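Local coordinates for prefoldin beta subunit 2 (Thermococcus sp., PDB 3AEI), which probably serves as a beta-type subunit of archaeal prefoldin, a chaperone that captures unfolded proteins and passes them to the group II chaperonin, at residues 44-49 against 60-65. Numbering follows the deposited sequence.
Sequences RRIYRA and DEAIEH. With SO4 (sulfate ion), chain C.
Arg48 and His65 stack across a strand-to-helix packing contact between strand 46-50 of the prefoldin beta hairpin and the first turns of helix 59-93, one of the two long coiled-coil helices. The extended Arg48 chain, its CG anti to the backbone N (chi1 174°), lays the guanidinium flat on the imidazole but displaced toward its ND1-CE1 side, with centres 3.8 Å apart and planes 25° from parallel. CD of Arg48 stands over the middle of the same ring in a CH-pi contact, 4.2 Å from its centroid. At the edge of both groups sits a sulfate, probably from the crystallisation liquor: Arg48 NH2 donates to its O4 at 2.8 Å and His65 ND1 to its O2 at 2.7 Å. A methionine in place of Arg48 would probably leave the imidazole without its flat cationic cover and the sulfate without its charged donor from the strand. His65 NE2 is hydrogen-bonded to OD1 of Asp52 of a neighbouring subunit, so both ring nitrogens are engaged. One helical turn earlier, and two residues back on the strand, the contact becomes apolar beside Ile37 of helix 2-37 and Ile57, with Ile46 CD1 meeting Ala62 CB at 3.8 Å.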
# COMPACT_ATOMS: atom_id res chain seq x y z
N ARG A 44 -15.33 3.85 22.14
CA ARG A 44 -14.27 3.78 21.16
C ARG A 44 -14.93 4.10 19.85
O ARG A 44 -15.85 3.38 19.41
CB ARG A 44 -13.64 2.38 20.98
CG ARG A 44 -12.77 1.86 22.11
CD ARG A 44 -12.29 0.42 21.78
NE ARG A 44 -11.72 -0.23 22.97
CZ ARG A 44 -10.47 -0.07 23.41
NH1 ARG A 44 -9.62 0.73 22.77
NH2 ARG A 44 -10.07 -0.70 24.50
N ARG A 45 -14.45 5.16 19.22
CA ARG A 45 -14.94 5.53 17.92
C ARG A 45 -14.31 4.53 16.94
O ARG A 45 -13.22 4.02 17.18
CB ARG A 45 -14.50 6.95 17.57
CG ARG A 45 -15.25 8.02 18.39
CD ARG A 45 -14.97 9.39 17.76
NE ARG A 45 -15.50 10.52 18.51
CZ ARG A 45 -16.68 11.09 18.27
NH1 ARG A 45 -17.46 10.63 17.31
NH2 ARG A 45 -17.06 12.14 18.99
N ILE A 46 -15.03 4.24 15.85
CA ILE A 46 -14.53 3.32 14.83
C ILE A 46 -14.77 3.95 13.46
O ILE A 46 -15.81 4.59 13.20
CB ILE A 46 -15.26 1.97 14.87
CG1 ILE A 46 -15.15 1.33 16.28
CG2 ILE A 46 -14.64 1.04 13.86
CD1 ILE A 46 -16.25 0.22 16.54
N TYR A 47 -13.79 3.80 12.57
CA TYR A 47 -13.93 4.28 11.20
C TYR A 47 -13.67 3.13 10.24
O TYR A 47 -12.90 2.20 10.55
CB TYR A 47 -12.89 5.40 10.89
CG TYR A 47 -13.20 6.68 11.63
CD1 TYR A 47 -13.98 7.69 11.04
CD2 TYR A 47 -12.77 6.88 12.95
CE1 TYR A 47 -14.31 8.83 11.75
CE2 TYR A 47 -13.11 8.03 13.65
CZ TYR A 47 -13.88 9.00 13.03
OH TYR A 47 -14.23 10.16 13.72
N ARG A 48 -14.30 3.17 9.08
CA ARG A 48 -14.04 2.18 8.05
C ARG A 48 -13.45 2.93 6.86
O ARG A 48 -13.90 4.03 6.49
CB ARG A 48 -15.30 1.42 7.66
CG ARG A 48 -15.10 0.46 6.46
CD ARG A 48 -16.25 -0.52 6.38
NE ARG A 48 -16.17 -1.31 5.16
CZ ARG A 48 -17.16 -2.06 4.69
NH1 ARG A 48 -18.31 -2.11 5.35
NH2 ARG A 48 -17.00 -2.75 3.58
N ALA A 49 -12.43 2.32 6.26
CA ALA A 49 -11.74 2.92 5.14
C ALA A 49 -12.33 2.48 3.81
O ALA A 49 -12.48 1.29 3.57
CB ALA A 49 -10.27 2.51 5.18
N ASP A 60 -21.78 -2.00 16.16
CA ASP A 60 -22.53 -3.06 15.48
C ASP A 60 -22.19 -3.14 13.99
O ASP A 60 -22.09 -4.23 13.44
CB ASP A 60 -24.04 -2.83 15.66
CG ASP A 60 -24.53 -3.22 17.06
OD1 ASP A 60 -25.76 -3.16 17.29
OD2 ASP A 60 -23.69 -3.58 17.92
N GLU A 61 -21.97 -2.00 13.34
CA GLU A 61 -21.63 -2.04 11.93
C GLU A 61 -20.24 -2.65 11.77
O GLU A 61 -19.99 -3.41 10.84
CB GLU A 61 -21.63 -0.62 11.35
CG GLU A 61 -23.07 -0.04 11.19
CD GLU A 61 -23.13 1.45 10.82
OE1 GLU A 61 -22.17 2.20 11.07
OE2 GLU A 61 -24.19 1.88 10.28
N ALA A 62 -19.34 -2.31 12.69
CA ALA A 62 -17.96 -2.82 12.64
C ALA A 62 -17.95 -4.33 12.83
O ALA A 62 -17.29 -5.04 12.10
CB ALA A 62 -17.11 -2.16 13.73
N ILE A 63 -18.72 -4.82 13.79
CA ILE A 63 -18.77 -6.25 14.01
C ILE A 63 -19.36 -6.95 12.76
O ILE A 63 -18.86 -7.99 12.33
CB ILE A 63 -19.60 -6.58 15.31
CG1 ILE A 63 -18.85 -6.04 16.53
CG2 ILE A 63 -19.80 -8.09 15.43
CD1 ILE A 63 -19.68 -6.05 17.81
N GLU A 64 -20.39 -6.37 12.16
CA GLU A 64 -20.98 -6.96 10.96
C GLU A 64 -19.98 -7.06 9.82
O GLU A 64 -19.86 -8.10 9.15
CB GLU A 64 -22.19 -6.14 10.52
CG GLU A 64 -23.44 -6.50 11.26
CD GLU A 64 -24.65 -5.72 10.79
OE1 GLU A 64 -24.75 -5.44 9.56
OE2 GLU A 64 -25.50 -5.39 11.64
N HIS A 65 -19.22 -5.99 9.65
CA HIS A 65 -18.21 -5.98 8.62
C HIS A 65 -17.14 -7.06 8.89
O HIS A 65 -16.73 -7.78 7.97
CB HIS A 65 -17.56 -4.60 8.55
CG HIS A 65 -16.35 -4.56 7.69
ND1 HIS A 65 -16.38 -4.84 6.33
CD2 HIS A 65 -15.05 -4.30 7.99
CE1 HIS A 65 -15.15 -4.74 5.84
NE2 HIS A 65 -14.33 -4.42 6.83
S SO4 C . -19.03 -5.71 4.22
O1 SO4 C . -20.01 -6.75 3.85
O2 SO4 C . -17.71 -6.33 4.44
O3 SO4 C . -19.47 -5.04 5.46
O4 SO4 C . -18.94 -4.72 3.13